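Local coordinates for N-acetylneuraminic acid outer membrane channel protein NanC (Escherichia coli, PDB 2WJR) that forms a monomeric outer-membrane channel through which N-acetylneuraminic acid enters the bacterium, with weak anion selectivity, at residues 169-174 / 181-186; 140-145 / 173-178; 2-7 / 17-22. The protein carries 1 engineered substitution. One frame throughout, in Å; residues are numbered along the deposited sequence.

Contact 1. Residues 169-174 / 181-186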
# COMPACT_ATOMS: atom_id res chain seq x y z
N ALA A 169 -0.73 -7.91 4.23
CA ALA A 169 -1.58 -8.15 3.07
C ALA A 169 -1.16 -9.47 2.40
O ALA A 169 0.02 -9.68 2.14
CB ALA A 169 -1.49 -6.97 2.08
N PHE A 170 -2.14 -10.34 2.16
CA PHE A 170 -1.93 -11.64 1.53
C PHE A 170 -2.80 -11.70 0.29
O PHE A 170 -4.02 -11.55 0.38
CB PHE A 170 -2.29 -12.79 2.49
CG PHE A 170 -1.60 -12.69 3.81
CD1 PHE A 170 -2.18 -12.01 4.87
CD2 PHE A 170 -0.36 -13.28 4.00
CE1 PHE A 170 -1.52 -11.91 6.08
CE2 PHE A 170 0.28 -13.19 5.21
CZ PHE A 170 -0.31 -12.51 6.26
N VAL A 171 -2.17 -11.93 -0.86
CA VAL A 171 -2.85 -11.84 -2.14
C VAL A 171 -2.65 -13.17 -2.87
O VAL A 171 -1.52 -13.66 -2.96
CB VAL A 171 -2.32 -10.69 -3.01
CG1 VAL A 171 -3.12 -10.63 -4.35
CG2 VAL A 171 -2.38 -9.32 -2.29
N LEU A 172 -3.74 -13.75 -3.35
CA LEU A 172 -3.67 -14.92 -4.23
C LEU A 172 -4.17 -14.47 -5.59
O LEU A 172 -5.34 -14.08 -5.73
CB LEU A 172 -4.52 -16.09 -3.72
CG LEU A 172 -4.48 -17.37 -4.57
CD1 LEU A 172 -3.09 -17.98 -4.58
CD2 LEU A 172 -5.49 -18.41 -4.06
N GLN A 173 -3.28 -14.50 -6.57
CA GLN A 173 -3.60 -14.12 -7.93
C GLN A 173 -3.80 -15.39 -8.75
O GLN A 173 -3.04 -16.35 -8.62
CB GLN A 173 -2.46 -13.32 -8.56
CG GLN A 173 -2.12 -11.97 -7.94
CD GLN A 173 -0.80 -11.42 -8.45
OE1 GLN A 173 -0.15 -12.02 -9.32
NE2 GLN A 173 -0.38 -10.28 -7.91
N TYR A 174 -4.83 -15.37 -9.58
CA TYR A 174 -5.13 -16.46 -10.48
C TYR A 174 -4.87 -15.95 -11.90
O TYR A 174 -5.51 -15.02 -12.34
CB TYR A 174 -6.59 -16.89 -10.31
CG TYR A 174 -7.07 -17.85 -11.38
CD1 TYR A 174 -6.35 -18.99 -11.68
CD2 TYR A 174 -8.25 -17.61 -12.07
CE1 TYR A 174 -6.80 -19.88 -12.67
CE2 TYR A 174 -8.71 -18.49 -13.04
CZ TYR A 174 -7.97 -19.62 -13.33
OH TYR A 174 -8.41 -20.50 -14.30
N THR A 181 -5.99 -11.13 -14.61
CA THR A 181 -5.56 -11.79 -13.39
C THR A 181 -6.50 -11.44 -12.24
O THR A 181 -6.27 -10.46 -11.55
CB THR A 181 -4.10 -11.39 -13.03
OG1 THR A 181 -3.24 -11.70 -14.13
CG2 THR A 181 -3.62 -12.15 -11.80
N PRO A 182 -7.58 -12.22 -12.06
CA PRO A 182 -8.40 -12.06 -10.86
C PRO A 182 -7.59 -12.39 -9.61
O PRO A 182 -6.68 -13.21 -9.67
CB PRO A 182 -9.53 -13.08 -11.05
CG PRO A 182 -9.50 -13.42 -12.51
CD PRO A 182 -8.06 -13.35 -12.88
N TYR A 183 -7.91 -11.75 -8.49
CA TYR A 183 -7.26 -12.08 -7.23
C TYR A 183 -8.17 -11.91 -6.03
O TYR A 183 -9.16 -11.18 -6.08
CB TYR A 183 -5.99 -11.24 -7.03
CG TYR A 183 -6.20 -9.75 -6.92
CD1 TYR A 183 -6.18 -8.94 -8.06
CD2 TYR A 183 -6.39 -9.13 -5.69
CE1 TYR A 183 -6.36 -7.56 -7.96
CE2 TYR A 183 -6.55 -7.76 -5.58
CZ TYR A 183 -6.53 -6.98 -6.72
OH TYR A 183 -6.69 -5.61 -6.63
N ILE A 184 -7.82 -12.61 -4.97
CA ILE A 184 -8.46 -12.41 -3.68
C ILE A 184 -7.38 -12.03 -2.69
O ILE A 184 -6.21 -12.35 -2.89
CB ILE A 184 -9.23 -13.66 -3.22
CG1 ILE A 184 -8.31 -14.86 -3.07
CG2 ILE A 184 -10.34 -13.94 -4.20
CD1 ILE A 184 -8.99 -16.05 -2.43
N GLU A 185 -7.78 -11.36 -1.62
CA GLU A 185 -6.82 -10.77 -0.70
C GLU A 185 -7.41 -10.72 0.69
O GLU A 185 -8.58 -10.39 0.87
CB GLU A 185 -6.44 -9.37 -1.19
CG GLU A 185 -5.59 -8.54 -0.24
CD GLU A 185 -5.21 -7.19 -0.80
OE1 GLU A 185 -4.61 -6.37 -0.05
OE2 GLU A 185 -5.49 -6.94 -1.98
N TYR A 186 -6.59 -11.06 1.67
CA TYR A 186 -6.92 -10.84 3.06
C TYR A 186 -5.84 -9.94 3.67
O TYR A 186 -4.64 -10.19 3.50
CB TYR A 186 -7.03 -12.17 3.84
CG TYR A 186 -7.01 -11.92 5.34
CD1 TYR A 186 -8.16 -11.50 6.01
CD2 TYR A 186 -5.83 -12.04 6.07
CE1 TYR A 186 -8.14 -11.21 7.37
CE2 TYR A 186 -5.80 -11.76 7.43
CZ TYR A 186 -6.96 -11.35 8.07
OH TYR A 186 -6.92 -11.07 9.42
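Tyr174 N donates to Pro182 O over 2.8 Å in an almost straight bond (173° at the hydrogen), and it is the first of five backbone hydrogen bonds that tie 169-174 to 181-186. Two reciprocal pairs, Leu172 with Ile184 and Phe170 with Tyr186, complete the ladder, while the short strand axes run antiparallel at 158° and come within 4.6 Å of each other.

On the face carrying Val171, Gln173, Tyr183 and Glu185, CG2 of Val171 rests 3.8 Å from CD of Glu185, and its other methyl, CG1, meets Tyr183 CD2 at the same distance of 3.8 Å. The Tyr183 ring sits between its own backbone N and carbonyl carbon (chi1 63°), which carries its far end off this pair, where OH bonds to Asp3. Gln173 CB meets the methyl CG2 of Thr181 at 3.6 Å. Glu185 has its stronger partner elsewhere, in a salt bridge to Arg207.

The other face bears Phe170 and Tyr186 side by side and pointing the same way, with CD1 of Phe170 at the edge of the Tyr186 ring, 3.8 Å from its CD2. A bound octane touches Phe170, consistent with this face meeting lipid; the opposite face, with Glu185 paired to Arg207, then probably lines the channel. The pair forms a transmembrane hairpin, flanked by strand 141-152 beside 169-174 and by strand 198-212 beside 181-186.

Contact 2. Residues 140-145 / 173-178. With OCT (N-octane), chain F.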
# COMPACT_ATOMS: atom_id res chain seq x y z
N ASP A 140 -0.87 -21.20 -12.86
CA ASP A 140 -2.18 -20.66 -12.52
C ASP A 140 -2.14 -19.61 -11.39
O ASP A 140 -2.95 -18.70 -11.39
CB ASP A 140 -3.13 -21.77 -12.08
CG ASP A 140 -3.58 -22.66 -13.24
OD1 ASP A 140 -3.70 -22.17 -14.39
OD2 ASP A 140 -3.85 -23.86 -12.96
N PHE A 141 -1.22 -19.77 -10.45
CA PHE A 141 -1.31 -19.03 -9.17
C PHE A 141 -0.02 -18.35 -8.74
O PHE A 141 1.07 -18.92 -8.85
CB PHE A 141 -1.74 -19.96 -8.03
CG PHE A 141 -3.14 -20.50 -8.17
CD1 PHE A 141 -3.36 -21.83 -8.52
CD2 PHE A 141 -4.22 -19.68 -7.94
CE1 PHE A 141 -4.65 -22.32 -8.65
CE2 PHE A 141 -5.54 -20.18 -8.07
CZ PHE A 141 -5.74 -21.50 -8.43
N THR A 142 -0.16 -17.14 -8.21
CA THR A 142 0.94 -16.41 -7.59
C THR A 142 0.45 -15.98 -6.21
O THR A 142 -0.68 -15.53 -6.07
CB THR A 142 1.32 -15.19 -8.43
OG1 THR A 142 1.91 -15.63 -9.66
CG2 THR A 142 2.31 -14.26 -7.68
N PHE A 143 1.29 -16.20 -5.21
CA PHE A 143 1.02 -15.77 -3.85
C PHE A 143 1.94 -14.60 -3.53
O PHE A 143 3.16 -14.67 -3.76
CB PHE A 143 1.25 -16.90 -2.86
CG PHE A 143 1.28 -16.45 -1.42
CD1 PHE A 143 0.10 -16.29 -0.72
CD2 PHE A 143 2.50 -16.16 -0.79
CE1 PHE A 143 0.13 -15.84 0.61
CE2 PHE A 143 2.53 -15.71 0.53
CZ PHE A 143 1.35 -15.57 1.23
N ALA A 144 1.38 -13.53 -3.00
CA ALA A 144 2.19 -12.38 -2.61
C ALA A 144 1.85 -11.95 -1.21
O ALA A 144 0.66 -11.87 -0.86
CB ALA A 144 2.01 -11.21 -3.61
N TRP A 145 2.88 -11.65 -0.43
CA TRP A 145 2.70 -11.12 0.93
C TRP A 145 3.45 -9.81 1.06
O TRP A 145 4.63 -9.71 0.71
CB TRP A 145 3.15 -12.16 1.95
CG TRP A 145 3.27 -11.69 3.39
CD1 TRP A 145 2.41 -10.86 4.06
CD2 TRP A 145 4.27 -12.07 4.33
NE1 TRP A 145 2.83 -10.69 5.36
CE2 TRP A 145 3.96 -11.43 5.55
CE3 TRP A 145 5.39 -12.90 4.27
CZ2 TRP A 145 4.76 -11.57 6.69
CZ3 TRP A 145 6.18 -13.05 5.39
CH2 TRP A 145 5.86 -12.39 6.59
N GLN A 173 -3.28 -14.50 -6.57
CA GLN A 173 -3.60 -14.12 -7.93
C GLN A 173 -3.80 -15.39 -8.75
O GLN A 173 -3.04 -16.35 -8.62
CB GLN A 173 -2.46 -13.32 -8.56
CG GLN A 173 -2.12 -11.97 -7.94
CD GLN A 173 -0.80 -11.42 -8.45
OE1 GLN A 173 -0.15 -12.02 -9.32
NE2 GLN A 173 -0.38 -10.28 -7.91
N TYR A 174 -4.83 -15.37 -9.58
CA TYR A 174 -5.13 -16.46 -10.48
C TYR A 174 -4.87 -15.95 -11.90
O TYR A 174 -5.51 -15.02 -12.34
CB TYR A 174 -6.59 -16.89 -10.31
CG TYR A 174 -7.07 -17.85 -11.38
CD1 TYR A 174 -6.35 -18.99 -11.68
CD2 TYR A 174 -8.25 -17.61 -12.07
CE1 TYR A 174 -6.80 -19.88 -12.67
CE2 TYR A 174 -8.71 -18.49 -13.04
CZ TYR A 174 -7.97 -19.62 -13.33
OH TYR A 174 -8.41 -20.50 -14.30
N HIS A 175 -3.90 -16.54 -12.60
CA HIS A 175 -3.58 -16.12 -13.97
C HIS A 175 -4.53 -16.81 -14.96
O HIS A 175 -4.16 -17.76 -15.64
CB HIS A 175 -2.11 -16.41 -14.29
CG HIS A 175 -1.16 -15.78 -13.32
ND1 HIS A 175 -1.09 -14.42 -13.13
CD2 HIS A 175 -0.28 -16.33 -12.45
CE1 HIS A 175 -0.18 -14.15 -12.21
NE2 HIS A 175 0.33 -15.30 -11.78
N MET A 176 -5.75 -16.31 -15.00
CA MET A 176 -6.80 -16.85 -15.86
C MET A 176 -6.33 -16.73 -17.30
O MET A 176 -6.35 -17.70 -18.05
CB MET A 176 -8.09 -16.05 -15.64
CG MET A 176 -9.34 -16.63 -16.30
SD MET A 176 -10.73 -15.55 -15.94
CE MET A 176 -10.37 -14.23 -17.12
N THR A 177 -5.88 -15.53 -17.65
CA THR A 177 -5.34 -15.17 -18.95
C THR A 177 -3.95 -14.56 -18.73
O THR A 177 -3.64 -14.13 -17.62
CB THR A 177 -6.24 -14.11 -19.58
OG1 THR A 177 -7.38 -14.73 -20.20
CG2 THR A 177 -5.52 -13.30 -20.57
N PRO A 178 -3.11 -14.51 -19.77
CA PRO A 178 -1.87 -13.74 -19.63
C PRO A 178 -2.08 -12.25 -19.38
O PRO A 178 -1.18 -11.59 -18.89
CB PRO A 178 -1.17 -13.97 -20.97
CG PRO A 178 -1.62 -15.35 -21.36
CD PRO A 178 -3.07 -15.39 -20.95
C1 OCT F . 1.62 -19.76 -0.34
C2 OCT F . 2.98 -20.26 0.14
C3 OCT F . 3.42 -21.51 -0.62
C4 OCT F . 2.42 -22.67 -0.50
C5 OCT F . 2.04 -23.27 -1.87
C6 OCT F . 2.54 -24.71 -2.03
C7 OCT F . 1.42 -25.63 -2.53
C8 OCT F . 1.03 -25.30 -3.97
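Thr142 OG1 and His175 NE2 meet at 2.7 Å, the hydroxyl lying in the imidazole plane at the ring edge, so the hydrogen bond uses the nitrogen in its proper direction. The His175 ring gets there because CG stands anti to its carbonyl carbon (chi1 -56°), which brings the end of the side chain back toward Thr142. Beside Thr142, and pointing the same way, runs Gln173, whose OE1 comes within 3.6 Å of Thr142 CB.

Backbone bonds set these groups in place. His175 N donates to Asp140 O over 2.7 Å, fixing the histidine where the strand ends, and Thr142 and Gln173 exchange N-H and C=O as a hydrogen-bonded antiparallel pair. On the opposite face of the sheet the rings of Phe141 and Tyr174 meet obliquely, planes 37° apart, with CE2 of Phe141 3.9 Å from CD1 of Tyr174. Farther along the same strand, octane C1 lies over one face of the Phe143 ring, 3.5 Å from its CG, consistent with that side facing the lipid.

The Thr142 hydroxyl is held by His175 and, through ND1, by His136. With an alanine here in place of the His175 imidazole, the backbone bond to Asp140 could remain, but the hydroxyl would probably lose one of its two imidazole partners and be freer to turn. Since a hydroxyl has a single proton to give, one or other of the two imidazole nitrogens facing OG1 probably carries a hydrogen, and this polar cluster joins three neighbouring strands near their periplasmic ends.

Contact 3. Residues 2-7 / 17-22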
# COMPACT_ATOMS: atom_id res chain seq x y z
N LEU A 2 -4.51 -2.06 -15.62
CA LEU A 2 -5.62 -1.45 -14.93
C LEU A 2 -6.01 -2.42 -13.85
O LEU A 2 -6.19 -3.59 -14.12
CB LEU A 2 -6.78 -1.24 -15.89
CG LEU A 2 -8.15 -0.82 -15.36
CD1 LEU A 2 -8.12 0.55 -14.75
CD2 LEU A 2 -9.17 -0.86 -16.50
N ASP A 3 -6.14 -1.93 -12.62
CA ASP A 3 -6.53 -2.78 -11.50
C ASP A 3 -7.80 -2.19 -10.89
O ASP A 3 -7.88 -0.97 -10.67
CB ASP A 3 -5.40 -2.84 -10.47
CG ASP A 3 -5.59 -3.94 -9.45
OD1 ASP A 3 -6.46 -3.83 -8.55
OD2 ASP A 3 -4.81 -4.91 -9.50
N VAL A 4 -8.77 -3.05 -10.61
CA VAL A 4 -10.03 -2.68 -9.98
C VAL A 4 -10.18 -3.58 -8.76
O VAL A 4 -10.01 -4.78 -8.86
CB VAL A 4 -11.24 -2.89 -10.93
CG1 VAL A 4 -12.53 -2.49 -10.24
CG2 VAL A 4 -11.06 -2.09 -12.23
N ARG A 5 -10.46 -3.00 -7.60
CA ARG A 5 -10.47 -3.79 -6.37
C ARG A 5 -11.58 -3.31 -5.47
O ARG A 5 -11.75 -2.12 -5.29
CB ARG A 5 -9.13 -3.69 -5.62
CG ARG A 5 -8.98 -4.68 -4.49
CD ARG A 5 -7.70 -4.45 -3.70
NE ARG A 5 -7.74 -3.17 -3.01
CZ ARG A 5 -6.70 -2.58 -2.43
NH1 ARG A 5 -5.51 -3.14 -2.45
NH2 ARG A 5 -6.86 -1.42 -1.83
N GLY A 6 -12.31 -4.25 -4.91
CA GLY A 6 -13.34 -3.95 -3.90
C GLY A 6 -12.93 -4.60 -2.59
O GLY A 6 -12.41 -5.70 -2.59
N GLY A 7 -13.20 -3.93 -1.47
CA GLY A 7 -12.81 -4.44 -0.17
C GLY A 7 -13.78 -4.14 0.94
O GLY A 7 -14.45 -3.11 0.90
N THR A 17 -13.19 0.92 -2.57
CA THR A 17 -12.89 0.54 -3.94
C THR A 17 -11.65 1.27 -4.38
O THR A 17 -11.45 2.46 -4.07
CB THR A 17 -14.08 0.81 -4.92
OG1 THR A 17 -14.22 2.20 -5.14
CG2 THR A 17 -15.37 0.27 -4.37
N ARG A 18 -10.78 0.54 -5.07
CA ARG A 18 -9.60 1.12 -5.64
C ARG A 18 -9.64 0.91 -7.14
O ARG A 18 -9.96 -0.17 -7.63
CB ARG A 18 -8.32 0.49 -5.05
CG ARG A 18 -7.05 1.21 -5.52
CD ARG A 18 -5.78 0.52 -5.06
NE ARG A 18 -5.64 -0.79 -5.66
CZ ARG A 18 -4.61 -1.61 -5.46
NH1 ARG A 18 -3.59 -1.27 -4.67
NH2 ARG A 18 -4.58 -2.79 -6.06
N LEU A 19 -9.32 1.97 -7.84
CA LEU A 19 -9.13 1.93 -9.28
C LEU A 19 -7.73 2.41 -9.53
O LEU A 19 -7.37 3.51 -9.12
CB LEU A 19 -10.15 2.82 -9.97
CG LEU A 19 -11.47 2.18 -10.45
CD1 LEU A 19 -11.21 1.49 -11.79
CD2 LEU A 19 -12.10 1.21 -9.46
N LYS A 20 -6.92 1.59 -10.19
CA LYS A 20 -5.49 1.86 -10.27
C LYS A 20 -4.96 1.60 -11.67
O LYS A 20 -5.24 0.58 -12.25
CB LYS A 20 -4.77 0.98 -9.27
CG LYS A 20 -3.27 1.21 -9.19
CD LYS A 20 -2.68 0.37 -8.08
CE LYS A 20 -1.20 0.62 -7.92
NZ LYS A 20 -0.58 -0.45 -7.09
N VAL A 21 -4.17 2.54 -12.18
CA VAL A 21 -3.54 2.37 -13.48
C VAL A 21 -2.05 2.51 -13.28
O VAL A 21 -1.57 3.52 -12.74
CB VAL A 21 -4.06 3.37 -14.53
CG1 VAL A 21 -5.50 3.04 -14.89
CG2 VAL A 21 -3.99 4.80 -14.01
N SER A 22 -1.31 1.50 -13.71
CA SER A 22 0.14 1.52 -13.56
C SER A 22 0.87 1.04 -14.82
O SER A 22 0.35 0.19 -15.55
CB SER A 22 0.57 0.66 -12.38
OG SER A 22 0.19 -0.68 -12.61
O HOH W 1 -7.27 -1.66 -7.67
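Arg5 and Arg18 both leave the backbone with CG anti to N and then bend at the third torsion (66° and 65°), and these matching bends lay the two guanidinium groups one on the other. The stack is nearly flat: planes 16° apart, centres 3.8 Å apart, with Arg5 NH1 over the middle of the Arg18 group and 3.5 Å from its CZ. Lys20 covers the opposite face of the Arg18 guanidinium with its CD, so this flat group is sandwiched between an arginine and an aliphatic chain.

Asp3 reaches the edge of that group. Its OD1 lies in the guanidinium plane, 3.3 Å from Arg18 NH2, a salt bridge whose hydrogen bond is weak, and the carboxylate stands nearly perpendicular to the guanidinium. A water bridges the same pair: it donates to Asp3 OD1 at 2.5 Å and accepts from Arg18 NE at 2.7 Å. Asp3 OD1 also receives a hydrogen bond from Tyr183, so three groups grip this one oxygen, which probably helps keep the carboxylate ionised. Arg5 has in addition a long, weak ion pair with Glu185.

Beneath these groups the backbones exchange hydrogen bonds at Asp3 with Lys20 and at Arg5 with Arg18. The reverse face is largely apolar: Leu2 CD1 packs 3.6 Å from Val21 CG1, and Val4 CG2 lies the same 3.6 Å from Leu19 CD1. Charged residues on one side and mainly aliphatic ones on the other fit a transmembrane β-hairpin of a porin barrel, with one face probably to the channel and the other to lipid; the stacked arginines are consistent with the weak anion selectivity of this KdgM-family channel.

From the N terminus, contact 3 comes first and stands alone in sequence, closing the short extracellular turn between strands 2-9 and 14-24. Contact 2 later closes a longer excursion through the extracellular residues 150-166, and contact 1 closes the periplasmic turn after strand 164-174. These two interlock rather than nest: 169-174 falls inside the span of contact 2, whereas 181-186 lies beyond it, and they share Gln173 and Tyr174. Strands 141-152, 164-174 and 180-188 thus lie consecutively in the barrel wall. Strand 198-212 intervenes between 180-188 and 2-9, closing the barrel, and Tyr183 OH spans it, 2.6 Å from Asp3 OD1, to join contact 1 to contact 3.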